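Local coordinates for E3 ubiquitin-protein ligase TRIM65 (Homo sapiens, PDB 7JL4) that acts as an E3 ubiquitin ligase in innate immunity, autophagy and microRNA regulation, represented here by its C-terminal PRY-SPRY domain, at residues Asn104-Trp112 against Gln122-Gln130; Leu144-Phe153 against Tyr164-Leu174. One frame throughout, in Å; residues are numbered along the deposited sequence. Where two conformers were deposited one is given.

Contact 1 of 2, residues Asn104-Trp112 against Gln122-Gln130; sequences NIGRGPSSW and QAWHNGEAQ. Unlike the reference sequence in segment 104-112: Ser110 (reference Cys).
Gly106 lies against the backbone of Trp124 and His125, and only a residue without a side chain fits there: phi is positive, and a CB would run into that of Trp124. Its N donates to Ser111 OG, while its carbonyl O accepts from Gly127 N at 3.0 Å, which ties the loop to the type I' turn His125-Glu128. Arg107 then lays its guanidinium flat over the indole of Trp124 as a cation-pi stack, CZ standing 3.6 Å from the centroid of the five-membered ring. The side chain bends about its CB-CG bond (chi2 69°), which brings the group back over the ring; NH2 bonds to Ile105 O in the guanidinium plane and also pairs with Asp103, and a water links NH1 to Gln122 OE1. Ala129 CB backs the other indole face. Further on, Gly108 O accepts a hydrogen bond from Asn126 N, and the Pro109 ring rests on Asn126 OD1. Ser111 O takes a nearly straight bond from His125 ND1 (2.8 Å, 169°), lying in the imidazole plane and so fixing the ring's rotation. Held that way, the imidazole forms an offset stack with the five-membered ring of Trp112, planes 3° apart and centroids 3.7 Å apart. The arrangement is that of a loop folded onto the turn between the last two strands at one edge of the six-stranded sheet of the B30.2/SPRY beta-sandwich.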
loop_
_atom_site.group_PDB
_atom_site.type_symbol
_atom_site.label_atom_id
_atom_site.label_comp_id
_atom_site.label_asym_id
_atom_site.label_seq_id
_atom_site.Cartn_x
_atom_site.Cartn_y
_atom_site.Cartn_z
ATOM N N ASN A 104 11.193 2.801 -2.835
ATOM C CA ASN A 104 11.591 3.904 -1.968
ATOM C C ASN A 104 10.525 4.252 -0.932
ATOM O O ASN A 104 10.629 5.304 -0.283
ATOM C CB ASN A 104 11.995 5.134 -2.801
ATOM C CG ASN A 104 10.799 5.843 -3.430
ATOM O OD1 ASN A 104 9.652 5.388 -3.312
ATOM N ND2 ASN A 104 11.058 6.985 -4.072
ATOM N N ILE A 105 9.524 3.388 -0.741
ATOM C CA ILE A 105 8.430 3.677 0.185
ATOM C C ILE A 105 8.936 3.523 1.618
ATOM O O ILE A 105 9.380 2.443 2.022
ATOM C CB ILE A 105 7.222 2.764 -0.082
ATOM C CG1 ILE A 105 6.715 2.940 -1.514
ATOM C CG2 ILE A 105 6.075 3.085 0.913
ATOM C CD1 ILE A 105 5.741 1.843 -1.973
ATOM N N GLY A 106 8.840 4.598 2.404
ATOM C CA GLY A 106 9.412 4.589 3.743
ATOM C C GLY A 106 10.912 4.745 3.787
ATOM O O GLY A 106 11.517 4.596 4.864
ATOM N N ARG A 107 11.546 5.040 2.662
ATOM C CA ARG A 107 12.982 5.246 2.667
ATOM C C ARG A 107 13.382 6.703 2.866
ATOM O O ARG A 107 14.558 7.047 2.672
ATOM C CB ARG A 107 13.607 4.733 1.379
ATOM C CG ARG A 107 13.959 3.235 1.379
ATOM C CD ARG A 107 12.726 2.351 1.391
ATOM N NE ARG A 107 13.091 0.946 1.204
ATOM C CZ ARG A 107 12.259 -0.087 1.241
ATOM N NH1 ARG A 107 12.754 -1.305 1.000
ATOM N NH2 ARG A 107 10.939 0.099 1.363
ATOM N N GLY A 108 12.435 7.567 3.205
ATOM C CA GLY A 108 12.706 8.952 3.501
ATOM C C GLY A 108 11.625 9.501 4.419
ATOM O O GLY A 108 10.722 8.785 4.847
ATOM N N PRO A 109 11.723 10.779 4.769
ATOM C CA PRO A 109 10.762 11.348 5.718
ATOM C C PRO A 109 9.377 11.574 5.116
ATOM O O PRO A 109 8.461 11.957 5.859
ATOM C CB PRO A 109 11.414 12.675 6.116
ATOM C CG PRO A 109 12.182 13.083 4.858
ATOM C CD PRO A 109 12.725 11.761 4.314
ATOM N N SER A 110 9.184 11.371 3.810
ATOM C CA SER A 110 7.905 11.739 3.180
ATOM C C SER A 110 6.967 10.559 2.969
ATOM O O SER A 110 5.876 10.735 2.399
ATOM C CB SER A 110 8.161 12.443 1.838
ATOM O OG SER A 110 8.852 11.566 0.949
ATOM N N SER A 111 7.335 9.368 3.437
ATOM C CA SER A 111 6.497 8.206 3.216
ATOM C C SER A 111 6.657 7.218 4.355
ATOM O O SER A 111 7.625 7.263 5.126
ATOM C CB SER A 111 6.820 7.562 1.869
ATOM O OG SER A 111 8.166 7.164 1.831
ATOM N N TRP A 112 5.678 6.331 4.455
ATOM C CA TRP A 112 5.613 5.314 5.498
ATOM C C TRP A 112 5.091 4.051 4.830
ATOM O O TRP A 112 4.157 4.133 4.029
ATOM C CB TRP A 112 4.616 5.746 6.612
ATOM C CG TRP A 112 5.007 6.958 7.430
ATOM C CD1 TRP A 112 5.502 6.962 8.706
ATOM C CD2 TRP A 112 4.882 8.341 7.045
ATOM N NE1 TRP A 112 5.695 8.265 9.140
ATOM C CE2 TRP A 112 5.332 9.126 8.138
ATOM C CE3 TRP A 112 4.409 8.991 5.899
ATOM C CZ2 TRP A 112 5.348 10.526 8.104
ATOM C CZ3 TRP A 112 4.443 10.375 5.857
ATOM C CH2 TRP A 112 4.906 11.128 6.951
ATOM N N GLN A 122 8.548 -5.708 7.255
ATOM C CA GLN A 122 9.412 -4.551 7.483
ATOM C C GLN A 122 8.550 -3.299 7.531
ATOM O O GLN A 122 7.914 -2.956 6.530
ATOM C CB GLN A 122 10.435 -4.365 6.365
ATOM C CG GLN A 122 11.544 -5.387 6.232
ATOM C CD GLN A 122 12.284 -5.146 4.932
ATOM O OE1 GLN A 122 11.668 -4.789 3.924
ATOM N NE2 GLN A 122 13.598 -5.317 4.946
ATOM N N ALA A 123 8.570 -2.589 8.667
ATOM C CA ALA A 123 7.846 -1.314 8.818
ATOM C C ALA A 123 8.846 -0.185 8.579
ATOM O O ALA A 123 9.743 0.030 9.406
ATOM C CB ALA A 123 7.205 -1.192 10.201
ATOM N N TRP A 124 8.687 0.528 7.452
ATOM C CA TRP A 124 9.659 1.495 6.924
ATOM C C TRP A 124 9.217 2.938 7.156
ATOM O O TRP A 124 8.091 3.310 6.797
ATOM C CB TRP A 124 9.842 1.323 5.407
ATOM C CG TRP A 124 10.661 0.140 5.000
ATOM C CD1 TRP A 124 10.199 -1.069 4.544
ATOM C CD2 TRP A 124 12.090 0.069 4.960
ATOM N NE1 TRP A 124 11.285 -1.902 4.250
ATOM C CE2 TRP A 124 12.442 -1.223 4.494
ATOM C CE3 TRP A 124 13.113 0.963 5.293
ATOM C CZ2 TRP A 124 13.781 -1.638 4.357
ATOM C CZ3 TRP A 124 14.425 0.560 5.155
ATOM C CH2 TRP A 124 14.753 -0.737 4.699
ATOM N N HIS A 125 10.123 3.768 7.681
ATOM C CA HIS A 125 9.968 5.224 7.612
ATOM C C HIS A 125 11.343 5.855 7.751
ATOM O O HIS A 125 12.154 5.401 8.566
ATOM C CB HIS A 125 9.029 5.778 8.696
ATOM C CG HIS A 125 8.983 7.284 8.727
ATOM N ND1 HIS A 125 8.496 8.036 7.672
ATOM C CD2 HIS A 125 9.373 8.175 9.675
ATOM C CE1 HIS A 125 8.596 9.324 7.967
ATOM N NE2 HIS A 125 9.131 9.438 9.172
ATOM N N ASN A 126 11.614 6.883 6.944
ATOM C CA ASN A 126 12.846 7.667 7.078
ATOM C C ASN A 126 14.098 6.805 6.845
ATOM O O ASN A 126 15.160 7.077 7.408
ATOM C CB ASN A 126 12.916 8.333 8.452
ATOM C CG ASN A 126 13.713 9.614 8.442
ATOM O OD1 ASN A 126 13.870 10.248 7.402
ATOM N ND2 ASN A 126 14.244 9.992 9.600
ATOM N N GLY A 127 13.994 5.776 6.012
ATOM C CA GLY A 127 15.160 4.917 5.707
ATOM C C GLY A 127 15.464 3.866 6.757
ATOM O O GLY A 127 16.456 3.125 6.613
ATOM N N GLU A 128 14.625 3.751 7.781
ATOM C CA GLU A 128 14.751 2.764 8.847
ATOM C C GLU A 128 13.602 1.769 8.785
ATOM O O GLU A 128 12.428 2.169 8.724
ATOM C CB GLU A 128 14.732 3.458 10.215
ATOM C CG GLU A 128 14.909 2.530 11.418
ATOM C CD GLU A 128 14.688 3.273 12.721
ATOM O OE1 GLU A 128 13.848 4.197 12.751
ATOM O OE2 GLU A 128 15.401 2.992 13.704
ATOM N N ALA A 129 13.925 0.481 8.868
ATOM C CA ALA A 129 12.912 -0.562 8.981
ATOM C C ALA A 129 12.917 -1.229 10.349
ATOM O O ALA A 129 13.986 -1.574 10.887
ATOM C CB ALA A 129 13.112 -1.649 7.924
ATOM N N GLN A 130 11.717 -1.458 10.898
ATOM C CA GLN A 130 11.557 -2.413 11.999
ATOM C C GLN A 130 11.224 -3.782 11.418
ATOM O O GLN A 130 10.300 -3.905 10.608
ATOM C CB GLN A 130 10.457 -1.982 12.985
ATOM C CG GLN A 130 10.588 -0.556 13.464
ATOM C CD GLN A 130 11.871 -0.354 14.280
ATOM O OE1 GLN A 130 12.333 -1.267 14.971
ATOM N NE2 GLN A 130 12.431 0.850 14.219
HETATM O O HOH W 1 11.924 -4.066 1.412
#

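Contact 2 of 2, residues Leu144-Phe153 against Tyr164-Leu174; sequences LDLASGCLTF and YTFHALFNQPL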
loop_
_atom_site.group_PDB
_atom_site.type_symbol
_atom_site.label_atom_id
_atom_site.label_comp_id
_atom_site.label_asym_id
_atom_site.label_seq_id
_atom_site.Cartn_x
_atom_site.Cartn_y
_atom_site.Cartn_z
ATOM N N LEU A 144 -5.988 4.919 8.723
ATOM C CA LEU A 144 -5.315 6.216 8.700
ATOM C C LEU A 144 -6.171 7.194 9.491
ATOM O O LEU A 144 -7.170 7.691 8.970
ATOM C CB LEU A 144 -5.147 6.691 7.260
ATOM C CG LEU A 144 -4.279 7.916 7.047
ATOM C CD1 LEU A 144 -2.869 7.643 7.619
ATOM C CD2 LEU A 144 -4.193 8.214 5.539
ATOM N N ASP A 145 -5.793 7.465 10.740
ATOM C CA ASP A 145 -6.563 8.371 11.608
ATOM C C ASP A 145 -5.849 9.714 11.590
ATOM O O ASP A 145 -4.887 9.946 12.334
ATOM C CB ASP A 145 -6.711 7.797 13.014
ATOM C CG ASP A 145 -7.470 8.717 13.973
ATOM O OD1 ASP A 145 -7.661 9.921 13.693
ATOM O OD2 ASP A 145 -7.910 8.210 15.027
ATOM N N LEU A 146 -6.321 10.611 10.727
ATOM C CA LEU A 146 -5.604 11.863 10.562
ATOM C C LEU A 146 -6.018 12.889 11.598
ATOM O O LEU A 146 -5.413 13.965 11.664
ATOM C CB LEU A 146 -5.805 12.395 9.137
ATOM C CG LEU A 146 -5.255 11.441 8.088
ATOM C CD1 LEU A 146 -5.490 11.997 6.695
ATOM C CD2 LEU A 146 -3.722 11.178 8.329
ATOM N N ALA A 147 -7.018 12.576 12.418
ATOM C CA ALA A 147 -7.276 13.401 13.591
ATOM C C ALA A 147 -6.174 13.219 14.627
ATOM O O ALA A 147 -5.669 14.192 15.195
ATOM C CB ALA A 147 -8.632 13.053 14.189
ATOM N N SER A 148 -5.797 11.970 14.892
ATOM C CA SER A 148 -4.796 11.666 15.904
ATOM C C SER A 148 -3.398 11.501 15.318
ATOM O O SER A 148 -2.429 11.445 16.081
ATOM C CB SER A 148 -5.178 10.380 16.644
ATOM O OG SER A 148 -4.928 9.252 15.809
ATOM N N GLY A 149 -3.276 11.401 13.999
ATOM C CA GLY A 149 -1.983 11.214 13.376
ATOM C C GLY A 149 -1.439 9.807 13.473
ATOM O O GLY A 149 -0.222 9.624 13.612
ATOM N N CYS A 150 -2.300 8.801 13.396
ATOM C CA CYS A 150 -1.911 7.403 13.549
ATOM C C CYS A 150 -2.186 6.626 12.273
ATOM O O CYS A 150 -3.275 6.728 11.695
ATOM C CB CYS A 150 -2.662 6.762 14.721
ATOM S SG CYS A 150 -2.382 7.680 16.291
ATOM N N LEU A 151 -1.217 5.826 11.853
ATOM C CA LEU A 151 -1.382 4.929 10.720
ATOM C C LEU A 151 -1.102 3.521 11.218
ATOM O O LEU A 151 -0.001 3.251 11.716
ATOM C CB LEU A 151 -0.442 5.315 9.579
ATOM C CG LEU A 151 -0.191 4.224 8.521
ATOM C CD1 LEU A 151 -1.488 3.873 7.762
ATOM C CD2 LEU A 151 0.919 4.684 7.548
ATOM N N THR A 152 -2.095 2.641 11.136
ATOM C CA THR A 152 -1.950 1.274 11.626
ATOM C C THR A 152 -2.207 0.305 10.491
ATOM O O THR A 152 -3.208 0.430 9.781
ATOM C CB THR A 152 -2.898 0.957 12.780
ATOM O OG1 THR A 152 -2.678 1.894 13.843
ATOM C CG2 THR A 152 -2.632 -0.492 13.304
ATOM N N PHE A 153 -1.300 -0.653 10.326
ATOM C CA PHE A 153 -1.456 -1.746 9.383
ATOM C C PHE A 153 -2.040 -2.963 10.083
ATOM O O PHE A 153 -1.631 -3.306 11.203
ATOM C CB PHE A 153 -0.108 -2.133 8.772
ATOM C CG PHE A 153 0.498 -1.077 7.930
ATOM C CD1 PHE A 153 1.270 -0.081 8.492
ATOM C CD2 PHE A 153 0.267 -1.054 6.567
ATOM C CE1 PHE A 153 1.849 0.890 7.692
ATOM C CE2 PHE A 153 0.838 -0.066 5.773
ATOM C CZ PHE A 153 1.609 0.890 6.332
ATOM N N TYR A 164 1.529 -3.002 13.020
ATOM C CA TYR A 164 2.421 -1.897 13.346
ATOM C C TYR A 164 1.663 -0.582 13.239
ATOM O O TYR A 164 0.845 -0.413 12.326
ATOM C CB TYR A 164 3.639 -1.864 12.421
ATOM C CG TYR A 164 4.759 -1.070 13.056
ATOM C CD1 TYR A 164 5.516 -1.611 14.090
ATOM C CD2 TYR A 164 5.009 0.243 12.669
ATOM C CE1 TYR A 164 6.526 -0.862 14.709
ATOM C CE2 TYR A 164 6.015 0.978 13.254
ATOM C CZ TYR A 164 6.764 0.430 14.268
ATOM O OH TYR A 164 7.746 1.205 14.843
ATOM N N THR A 165 1.962 0.349 14.150
ATOM C CA THR A 165 1.414 1.700 14.121
ATOM C C THR A 165 2.537 2.728 14.060
ATOM O O THR A 165 3.439 2.711 14.901
ATOM C CB THR A 165 0.550 1.944 15.356
ATOM O OG1 THR A 165 -0.509 0.983 15.382
ATOM C CG2 THR A 165 -0.034 3.376 15.389
ATOM N N PHE A 166 2.465 3.632 13.082
ATOM C CA PHE A 166 3.264 4.853 13.049
ATOM C C PHE A 166 2.450 6.024 13.578
ATOM O O PHE A 166 1.242 6.116 13.331
ATOM C CB PHE A 166 3.695 5.212 11.623
ATOM C CG PHE A 166 4.686 4.261 11.011
ATOM C CD1 PHE A 166 6.030 4.354 11.339
ATOM C CD2 PHE A 166 4.286 3.341 10.042
ATOM C CE1 PHE A 166 6.969 3.497 10.737
ATOM C CE2 PHE A 166 5.227 2.489 9.427
ATOM C CZ PHE A 166 6.549 2.579 9.784
ATOM N N HIS A 167 3.130 6.947 14.261
ATOM C CA HIS A 167 2.542 8.229 14.629
ATOM C C HIS A 167 3.297 9.358 13.946
ATOM O O HIS A 167 4.519 9.308 13.826
ATOM C CB HIS A 167 2.553 8.461 16.130
ATOM C CG HIS A 167 1.923 9.761 16.517
ATOM N ND1 HIS A 167 2.629 10.784 17.106
ATOM C CD2 HIS A 167 0.657 10.217 16.367
ATOM C CE1 HIS A 167 1.819 11.809 17.321
ATOM N NE2 HIS A 167 0.619 11.492 16.872
ATOM N N ALA A 168 2.571 10.378 13.492
ATOM C CA ALA A 168 3.210 11.510 12.832
ATOM C C ALA A 168 2.253 12.685 12.868
ATOM O O ALA A 168 1.041 12.504 12.928
ATOM C CB ALA A 168 3.556 11.203 11.375
ATOM N N LEU A 169 2.808 13.888 12.765
ATOM C CA LEU A 169 1.985 15.087 12.577
ATOM C C LEU A 169 1.942 15.381 11.080
ATOM O O LEU A 169 2.680 16.216 10.560
ATOM C CB LEU A 169 2.555 16.243 13.383
ATOM C CG LEU A 169 2.616 15.961 14.890
ATOM C CD1 LEU A 169 2.761 17.251 15.672
ATOM C CD2 LEU A 169 1.369 15.205 15.363
ATOM N N PHE A 170 1.066 14.661 10.379
ATOM C CA PHE A 170 1.015 14.739 8.921
ATOM C C PHE A 170 0.679 16.158 8.471
ATOM O O PHE A 170 -0.304 16.739 8.930
ATOM C CB PHE A 170 -0.023 13.751 8.385
ATOM C CG PHE A 170 0.295 12.310 8.686
ATOM C CD1 PHE A 170 1.359 11.676 8.057
ATOM C CD2 PHE A 170 -0.476 11.596 9.586
ATOM C CE1 PHE A 170 1.653 10.319 8.316
ATOM C CE2 PHE A 170 -0.190 10.248 9.875
ATOM C CZ PHE A 170 0.879 9.611 9.239
ATOM N N ASN A 171 1.503 16.728 7.577
ATOM C CA ASN A 171 1.367 18.142 7.218
ATOM C C ASN A 171 1.126 18.399 5.732
ATOM O O ASN A 171 1.176 19.565 5.299
ATOM C CB ASN A 171 2.588 18.941 7.683
ATOM C CG ASN A 171 3.882 18.535 6.980
ATOM O OD1 ASN A 171 3.888 17.750 6.028
ATOM N ND2 ASN A 171 4.990 19.103 7.439
ATOM N N GLN A 172 0.858 17.360 4.958
ATOM C CA GLN A 172 0.453 17.414 3.563
ATOM C C GLN A 172 -0.517 16.267 3.360
ATOM O O GLN A 172 -0.544 15.332 4.168
ATOM C CB GLN A 172 1.643 17.254 2.606
ATOM C CG GLN A 172 2.329 18.551 2.276
ATOM C CD GLN A 172 3.546 18.375 1.410
ATOM O OE1 GLN A 172 4.564 17.819 1.829
ATOM N NE2 GLN A 172 3.430 18.806 0.161
ATOM N N PRO A 173 -1.326 16.306 2.291
ATOM C CA PRO A 173 -2.165 15.147 1.947
ATOM C C PRO A 173 -1.337 13.902 1.680
ATOM O O PRO A 173 -0.229 13.976 1.144
ATOM C CB PRO A 173 -2.889 15.597 0.670
ATOM C CG PRO A 173 -2.910 17.117 0.762
ATOM C CD PRO A 173 -1.555 17.450 1.387
ATOM N N LEU A 174 -1.890 12.748 2.057
ATOM C CA LEU A 174 -1.227 11.451 1.897
ATOM C C LEU A 174 -1.894 10.663 0.781
ATOM O O LEU A 174 -3.133 10.533 0.753
ATOM C CB LEU A 174 -1.290 10.624 3.179
ATOM C CG LEU A 174 -0.510 11.188 4.341
ATOM C CD1 LEU A 174 -1.038 10.563 5.598
ATOM C CD2 LEU A 174 0.979 10.832 4.158
#
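Leu151 and Phe166 form a hydrogen-bonded antiparallel pair, with Leu151 N reaching Phe166 O at 2.9 Å and Phe166 N returning to Leu151 O. The ladder continues through Phe153 N to Tyr164 O at one end and Ala168 N to Gly149 O at the other. Gly149 suits its place because phi is positive and a CB would collide with Ala168 O; with Cys150 it faces Asp145 in a G1 bulge, and Asp145 OD1 accepts from Ser148 N in an Asx motif.

Polar side chains meet on the face bearing Thr152 and Thr165, whose OG1 atoms share a hydrogen bond of 2.8 Å. In both threonines OG1 lies anti to the carbonyl carbon (chi1 -57° and -59°), which turns the hydroxyls to each other across the non-hydrogen-bonded pair. His167 NE2 makes a weak, bent bond to Ser148 O, 3.1 Å away at the ring edge.

Apolar contacts fill the opposite face. Phe153 CE1 comes to the edge of the Phe166 ring, 4.1 Å from CE2. Beyond the strands, Leu146 CD2 sits 3.5 Å from Phe170 CD2, while Leu174 CD1 packs over one face of that phenyl ring and also touches Leu144 CD2. Cutting Phe170 back to an alanine removes the ring beside Leu146 CD2 and Leu174 CD1 and is likely to leave a gap against both methyls.

Backbone bonds thus hold the hairpin; Thr152, Thr165, His167 and Cys150 form its more exposed face, while leucine and phenyl packing on Trp112 attaches it to the other sheet.

The centres of contacts 1 and 2 lie about 14 Å apart, and the two follow in series along the chain, strand 128-133 leading on to strand 139-145. Contact 1 belongs to the six-stranded antiparallel sheet and contact 2 to the seven-stranded one, where strand 161-167 is outermost within the chain. The apolar side of contact 2 meets contact 1 between the sheets: Trp112 CH2 is 3.6 Å from Phe170 CE1, Phe166 CZ lies 3.4 Å from Trp124 O, and Ala123 CB touches Tyr164 CD2. Trp112 packs edge-to-face with both phenylalanines, so together the contacts join the two layers of the SPRY sandwich near one edge.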